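Local structure of iron-sulfur cluster assembly scaffold protein NifU (Fervidobacterium islandicum, 6A6F) at residues I5-E8 against F9-D12; F111-V114 against K115-P118; P127-T130 against L131-A134. The protein probably serves as a scaffold or sulfur-transfer partner in iron-sulfur cluster assembly by the SUF system, and binds a zinc ion. All coordinates share one frame; numbering follows the deposited sequence.

Contact 1. Residues I5-E8 against F9-D12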
loop_
_atom_site.group_PDB
_atom_site.type_symbol
_atom_site.label_atom_id
_atom_site.label_comp_id
_atom_site.label_asym_id
_atom_site.label_seq_id
_atom_site.Cartn_x
_atom_site.Cartn_y
_atom_site.Cartn_z
ATOM N N ILE A 5 5.795 9.483 -11.265
ATOM C CA ILE A 5 5.056 10.131 -10.179
ATOM C C ILE A 5 5.529 9.688 -8.800
ATOM O O ILE A 5 5.423 10.440 -7.836
ATOM C CB ILE A 5 3.532 9.917 -10.353
ATOM C CG1 ILE A 5 2.730 10.805 -9.428
ATOM C CG2 ILE A 5 3.159 8.454 -10.127
ATOM C CD1 ILE A 5 1.224 10.736 -9.688
ATOM N N TYR A 6 6.075 8.484 -8.699
ATOM C CA TYR A 6 6.502 7.935 -7.414
ATOM C C TYR A 6 7.894 8.371 -6.985
ATOM O O TYR A 6 8.829 7.619 -7.157
ATOM C CB TYR A 6 6.430 6.394 -7.445
ATOM C CG TYR A 6 5.003 5.884 -7.659
ATOM C CD1 TYR A 6 4.022 6.067 -6.692
ATOM C CD2 TYR A 6 4.642 5.265 -8.839
ATOM C CE1 TYR A 6 2.728 5.617 -6.890
ATOM C CE2 TYR A 6 3.355 4.789 -9.054
ATOM C CZ TYR A 6 2.402 4.957 -8.083
ATOM O OH TYR A 6 1.132 4.518 -8.317
ATOM N N SER A 7 8.021 9.513 -6.305
ATOM C CA SER A 7 9.334 10.037 -5.896
ATOM C C SER A 7 9.797 9.359 -4.663
ATOM O O SER A 7 9.023 8.657 -4.009
ATOM C CB SER A 7 9.193 11.515 -5.562
ATOM O OG SER A 7 8.330 11.683 -4.445
ATOM N N GLU A 8 11.031 9.603 -4.283
ATOM C CA GLU A 8 11.564 9.008 -3.074
ATOM C C GLU A 8 10.780 9.493 -1.853
ATOM O O GLU A 8 10.535 8.734 -0.913
ATOM C CB GLU A 8 13.059 9.329 -2.993
ATOM C CG GLU A 8 13.813 8.960 -1.737
ATOM C CD GLU A 8 15.311 9.316 -1.838
ATOM O OE1 GLU A 8 15.758 9.948 -2.830
ATOM O OE2 GLU A 8 16.053 8.953 -0.917
ATOM N N PHE A 9 10.389 10.766 -1.884
ATOM C CA PHE A 9 9.632 11.380 -0.804
ATOM C C PHE A 9 8.324 10.620 -0.589
ATOM O O PHE A 9 8.047 10.182 0.490
ATOM C CB PHE A 9 9.355 12.859 -1.127
ATOM C CG PHE A 9 8.488 13.530 -0.127
ATOM C CD1 PHE A 9 9.037 14.133 0.976
ATOM C CD2 PHE A 9 7.109 13.579 -0.301
ATOM C CE1 PHE A 9 8.244 14.770 1.911
ATOM C CE2 PHE A 9 6.312 14.214 0.635
ATOM C CZ PHE A 9 6.889 14.818 1.744
ATOM N N ILE A 10 7.541 10.501 -1.640
ATOM C CA ILE A 10 6.284 9.739 -1.633
ATOM C C ILE A 10 6.511 8.301 -1.160
ATOM O O ILE A 10 5.779 7.800 -0.271
ATOM C CB ILE A 10 5.596 9.788 -3.011
ATOM C CG1 ILE A 10 5.050 11.199 -3.250
ATOM C CG2 ILE A 10 4.406 8.820 -3.112
ATOM C CD1 ILE A 10 4.668 11.494 -4.655
ATOM N N MET A 11 7.491 7.621 -1.734
ATOM C CA MET A 11 7.732 6.223 -1.329
ATOM C C MET A 11 8.144 6.047 0.113
ATOM O O MET A 11 7.618 5.134 0.786
ATOM C CB MET A 11 8.655 5.461 -2.301
ATOM C CG MET A 11 8.042 5.274 -3.702
ATOM S SD MET A 11 6.299 4.748 -3.830
ATOM C CE MET A 11 6.504 3.121 -3.071
ATOM N N ASP A 12 9.016 6.914 0.625
ATOM C CA ASP A 12 9.352 6.905 2.005
ATOM C C ASP A 12 8.090 7.151 2.867
ATOM O O ASP A 12 7.859 6.394 3.793
ATOM C CB ASP A 12 10.393 8.009 2.339
ATOM C CG ASP A 12 11.837 7.661 1.844
ATOM O OD1 ASP A 12 12.059 6.513 1.426
ATOM O OD2 ASP A 12 12.750 8.520 1.919
#

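Contact 2. Residues F111-V114 against K115-P118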
loop_
_atom_site.group_PDB
_atom_site.type_symbol
_atom_site.label_atom_id
_atom_site.label_comp_id
_atom_site.label_asym_id
_atom_site.label_seq_id
_atom_site.Cartn_x
_atom_site.Cartn_y
_atom_site.Cartn_z
ATOM N N PHE A 111 4.152 17.106 -3.115
ATOM C CA PHE A 111 3.156 16.511 -3.944
ATOM C C PHE A 111 2.723 17.340 -5.174
ATOM O O PHE A 111 1.831 16.910 -5.890
ATOM C CB PHE A 111 1.917 16.249 -3.083
ATOM C CG PHE A 111 2.160 15.255 -1.983
ATOM C CD1 PHE A 111 2.073 13.901 -2.249
ATOM C CD2 PHE A 111 2.480 15.670 -0.708
ATOM C CE1 PHE A 111 2.297 12.965 -1.276
ATOM C CE2 PHE A 111 2.701 14.735 0.310
ATOM C CZ PHE A 111 2.621 13.375 0.016
ATOM N N TYR A 112 3.319 18.511 -5.368
ATOM C CA TYR A 112 2.989 19.431 -6.460
ATOM C C TYR A 112 2.785 18.692 -7.775
ATOM O O TYR A 112 1.814 18.889 -8.436
ATOM C CB TYR A 112 4.104 20.485 -6.619
ATOM C CG TYR A 112 3.805 21.517 -7.665
ATOM C CD1 TYR A 112 3.002 22.591 -7.372
ATOM C CD2 TYR A 112 4.289 21.386 -8.971
ATOM C CE1 TYR A 112 2.711 23.547 -8.320
ATOM C CE2 TYR A 112 4.006 22.338 -9.935
ATOM C CZ TYR A 112 3.228 23.411 -9.596
ATOM O OH TYR A 112 2.911 24.342 -10.527
ATOM N N ASP A 113 3.697 17.814 -8.111
ATOM C CA ASP A 113 3.633 17.103 -9.393
ATOM C C ASP A 113 2.412 16.233 -9.620
ATOM O O ASP A 113 2.064 15.915 -10.766
ATOM C CB ASP A 113 4.824 16.203 -9.556
ATOM C CG ASP A 113 5.839 16.784 -10.465
ATOM O OD1 ASP A 113 5.515 16.883 -11.682
ATOM O OD2 ASP A 113 6.943 17.131 -9.971
ATOM N N VAL A 114 1.764 15.846 -8.547
ATOM C CA VAL A 114 0.612 14.984 -8.677
ATOM C C VAL A 114 -0.510 15.657 -9.455
ATOM O O VAL A 114 -1.337 14.977 -10.092
ATOM C CB VAL A 114 0.156 14.543 -7.266
ATOM C CG1 VAL A 114 -1.144 13.755 -7.345
ATOM C CG2 VAL A 114 1.278 13.736 -6.620
ATOM N N LYS A 115 -0.575 16.984 -9.394
ATOM C CA LYS A 115 -1.625 17.719 -10.070
ATOM C C LYS A 115 -1.631 17.497 -11.603
ATOM O O LYS A 115 -2.620 17.747 -12.254
ATOM C CB LYS A 115 -1.503 19.206 -9.771
ATOM C CG LYS A 115 -0.394 19.898 -10.531
ATOM C CD LYS A 115 -0.349 21.384 -10.211
ATOM C CE LYS A 115 0.454 22.120 -11.265
ATOM N NZ LYS A 115 0.076 23.550 -11.216
ATOM N N ASN A 116 -0.530 17.007 -12.159
ATOM C CA ASN A 116 -0.477 16.681 -13.588
ATOM C C ASN A 116 -1.146 15.337 -13.886
ATOM O O ASN A 116 -1.242 14.954 -15.039
ATOM C CB ASN A 116 0.976 16.666 -14.081
ATOM C CG ASN A 116 1.664 17.987 -13.870
ATOM O OD1 ASN A 116 1.049 19.035 -14.020
ATOM N ND2 ASN A 116 2.930 17.946 -13.502
ATOM N N TYR A 117 -1.609 14.627 -12.850
ATOM C CA TYR A 117 -2.284 13.363 -13.032
ATOM C C TYR A 117 -3.687 13.436 -12.400
ATOM O O TYR A 117 -3.871 13.118 -11.211
ATOM C CB TYR A 117 -1.473 12.243 -12.428
ATOM C CG TYR A 117 -0.082 12.099 -12.953
ATOM C CD1 TYR A 117 0.263 11.060 -13.787
ATOM C CD2 TYR A 117 0.929 12.975 -12.548
ATOM C CE1 TYR A 117 1.576 10.893 -14.248
ATOM C CE2 TYR A 117 2.232 12.836 -12.990
ATOM C CZ TYR A 117 2.560 11.805 -13.850
ATOM O OH TYR A 117 3.876 11.686 -14.250
ATOM N N PRO A 118 -4.677 13.855 -13.184
ATOM C CA PRO A 118 -6.023 14.005 -12.680
ATOM C C PRO A 118 -6.596 12.804 -11.919
ATOM O O PRO A 118 -7.333 13.000 -10.976
ATOM C CB PRO A 118 -6.852 14.276 -13.954
ATOM C CG PRO A 118 -5.969 13.880 -15.093
ATOM C CD PRO A 118 -4.602 14.203 -14.615
#

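Contact 3. Residues P127-T130 against L131-A134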
loop_
_atom_site.group_PDB
_atom_site.type_symbol
_atom_site.label_atom_id
_atom_site.label_comp_id
_atom_site.label_asym_id
_atom_site.label_seq_id
_atom_site.Cartn_x
_atom_site.Cartn_y
_atom_site.Cartn_z
ATOM N N PRO A 127 -7.114 11.937 2.078
ATOM C CA PRO A 127 -7.019 12.294 3.508
ATOM C C PRO A 127 -7.463 13.699 3.808
ATOM O O PRO A 127 -8.012 13.919 4.873
ATOM C CB PRO A 127 -5.541 12.151 3.831
ATOM C CG PRO A 127 -4.890 12.150 2.484
ATOM C CD PRO A 127 -5.828 11.512 1.549
ATOM N N TRP A 128 -7.173 14.649 2.929
ATOM C CA TRP A 128 -7.488 16.069 3.188
ATOM C C TRP A 128 -9.010 16.347 3.166
ATOM O O TRP A 128 -9.530 17.073 4.012
ATOM C CB TRP A 128 -6.774 16.972 2.168
ATOM C CG TRP A 128 -5.313 17.073 2.386
ATOM C CD1 TRP A 128 -4.346 16.460 1.672
ATOM C CD2 TRP A 128 -4.661 17.788 3.428
ATOM N NE1 TRP A 128 -3.130 16.747 2.195
ATOM C CE2 TRP A 128 -3.294 17.580 3.273
ATOM C CE3 TRP A 128 -5.107 18.561 4.497
ATOM C CZ2 TRP A 128 -2.352 18.134 4.136
ATOM C CZ3 TRP A 128 -4.161 19.134 5.341
ATOM C CH2 TRP A 128 -2.811 18.923 5.146
ATOM N N LYS A 129 -9.698 15.748 2.192
ATOM C CA LYS A 129 -11.144 15.841 2.081
ATOM C C LYS A 129 -11.813 15.157 3.270
ATOM O O LYS A 129 -12.790 15.663 3.788
ATOM C CB LYS A 129 -11.639 15.193 0.776
ATOM C CG LYS A 129 -11.156 15.836 -0.535
ATOM C CD LYS A 129 -11.281 17.355 -0.580
ATOM C CE LYS A 129 -12.739 17.792 -0.710
ATOM N NZ LYS A 129 -12.932 19.286 -0.608
ATOM N N THR A 130 -11.250 14.032 3.710
ATOM C CA THR A 130 -11.736 13.350 4.894
ATOM C C THR A 130 -11.524 14.170 6.137
ATOM O O THR A 130 -12.426 14.280 6.963
ATOM C CB THR A 130 -11.107 11.955 5.055
ATOM O OG1 THR A 130 -11.378 11.220 3.866
ATOM C CG2 THR A 130 -11.716 11.229 6.244
ATOM N N LEU A 131 -10.372 14.818 6.243
ATOM C CA LEU A 131 -10.129 15.751 7.321
ATOM C C LEU A 131 -11.116 16.937 7.362
ATOM O O LEU A 131 -11.644 17.291 8.426
ATOM C CB LEU A 131 -8.744 16.303 7.183
ATOM C CG LEU A 131 -8.316 17.388 8.170
ATOM C CD1 LEU A 131 -8.114 16.849 9.551
ATOM C CD2 LEU A 131 -7.016 18.006 7.726
ATOM N N GLU A 132 -11.332 17.581 6.215
ATOM C CA GLU A 132 -12.353 18.660 6.095
ATOM C C GLU A 132 -13.720 18.264 6.660
ATOM O O GLU A 132 -14.313 18.958 7.502
ATOM C CB GLU A 132 -12.478 19.080 4.624
ATOM C CG GLU A 132 -13.358 20.318 4.397
ATOM C CD GLU A 132 -13.408 20.740 2.921
ATOM O OE1 GLU A 132 -13.243 19.879 2.036
ATOM O OE2 GLU A 132 -13.590 21.937 2.650
ATOM N N ILE A 133 -14.218 17.124 6.232
ATOM C CA ILE A 133 -15.491 16.632 6.744
ATOM C C ILE A 133 -15.403 16.401 8.237
ATOM O O ILE A 133 -16.278 16.863 8.969
ATOM C CB ILE A 133 -15.972 15.382 6.016
ATOM C CG1 ILE A 133 -16.264 15.718 4.547
ATOM C CG2 ILE A 133 -17.261 14.838 6.633
ATOM C CD1 ILE A 133 -16.201 14.514 3.618
ATOM N N ALA A 134 -14.314 15.767 8.707
ATOM C CA ALA A 134 -14.166 15.481 10.119
ATOM C C ALA A 134 -14.181 16.748 10.960
ATOM O O ALA A 134 -14.813 16.802 11.988
ATOM C CB ALA A 134 -12.868 14.699 10.384
HETATM O O HOH W 1 -14.307 17.148 2.001
#

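Contact 1. Residues I5-E8 against F9-D12
Ser7 and Ile10 meet where the chain turns from a loop into helix 8-14. Residues 5-8 arrive through an inverse gamma turn centred on Tyr6. The first two helical bonds follow: Met11 N donates to Ser7 O at 2.9 Å, and Asp12 N to Glu8 O at 2.8 Å. The Ser7 OG accepts from Ile10 N at 3.1 Å, in a nearly straight bond (172°). With chi1 at 64°, OG sits between the backbone N and the carbonyl carbon, which turns it back over the first turn. This is an N-cap: the serine hydroxyl takes up an amide that has no carbonyl of a preceding turn to pair with. Without the hydroxyl, as with an alanine here, Ile10 N would probably lose its acceptor and the first turn would be likely to fray. Ile10 packs alongside the cap, its CG1 against Ser7 OG and its CD1 reaching Ile5 O at 3.4 Å. Met11 is bent at chi2 and chi3, which carries SD back to Tyr6. Met11 SD lies 3.9 Å from Tyr6 CD1 and approaches the ring obliquely, a Met-aromatic contact. Ile5 CG2 lies over the centre of one face of that ring. Tyr6 OH hydrogen-bonds Arg120 of its own chain and Lys15 of the second subunit. Glu8 and Asp12 run side by side, Glu8 OE2 4.4 Å from Asp12 OD2, their carboxylate planes almost perpendicular. A nickel ion about 4 Å from the Glu8 side chain would probably ease the repulsion, and Asp12 OD2 hydrogen-bonds a glycerol.

Contact 2. Residues F111-V114 against K115-P118
Lys115 reaches back along one turn to the ring of Tyr112. Lys115 CB lies 3.6 Å from Tyr112 O. Lys115 CG comes closer to Tyr112 O, at 3.2 Å. The first torsion, 76°, swings CG toward that carbonyl, and the chain beyond it is extended. CD passes over one face of the Tyr112 ring, toward its rim. Lys115 CE lies 3.5 Å from Tyr112 CZ. At the tip, Lys115 NZ donates to Tyr112 OH at 3.0 Å. The two side chains run alongside each other and point the same way, so CD and CE lead along the ring toward its hydroxyl end. The backbone beneath is a 3-10 turn. Lys115 N, Asn116 N and Tyr117 N donate in succession to Tyr112 O, Asp113 O and Val114 O, each from above the carbonyl plane. The bond from Tyr117 N to Val114 O is 2.8 Å long. The Tyr117 ring turns its edge to this backbone, with Asp113 O near its plane and 3.6 Å from Tyr117 CD2. Asp113 OD1 lies 3.3 Å from Asn116 ND2, and carboxylate and amide are steeply inclined to each other, 75° between planes. The turn leads into helix 118-135. Tyr112, Val114 and Lys115 pack on Met94 and Met95 of helix 81-95, while Phe111 lies on Ala67 and Val71 of helix 63-76 and meets the ring of Phe124.

Contact 3. Residues P127-T130 against L131-A134
Lys129 and Glu132 form a salt bridge one turn apart on helix 118-135. Lys129 NZ donates to Glu132 OE1 at 2.7 Å, on the syn lone pair of that oxygen. The lysine chain is bent at chi2 and chi3 (-47° and -72°), which folds NZ over toward the extended glutamate. A water donates to the same OE1 and to Lys129 O, so OE1 accepts two bonds and the carboxylate is tied to the backbone as well. Lys129 NZ also has a long, weak ion pair with Glu92, and Glu132 OE2 hydrogen-bonds a glycerol.

Apolar contact is made by Leu131, whose CD2 lies 3.8 Å from Trp128 CE3 and meets the indole obliquely. The two side chains lie alongside and point the same way.

The backbone bonds are regular i to i+4 steps. Leu131 N donates to Pro127 O at 2.9 Å, and Ala134 N to Thr130 O at 3.0 Å. Thr130 OG1 hydrogen-bonds Leu126 O in the turn before.

Lys129 and Glu132 lie on a partly exposed side of the helix. Trp128 packs on helices 63-76 and 81-95, and Thr130, Leu131 and Ala134 pack on strand 39-48, joining helical layer and antiparallel sheet of the NifU-like fold.

From the N terminus, contact 1 starts helix 8-14 and contact 2 forms the turn before helix 118-135. Contact 3 lies further along that last helix. Each is local, and the three follow in series without nesting or crossing. Contacts 1 and 2 touch although about a hundred residues separate them: Phe9 and Ile10 pack on Phe111, and Ile5 on Tyr117. This brings the N-terminal segment against the turn at 111-118. Contact 3 does not touch the others; its nearest atoms are about 6 Å from contact 2. Helix 63-76 is touched by all three and helix 81-95 by contacts 2 and 3, while contact 3 adds the sheet.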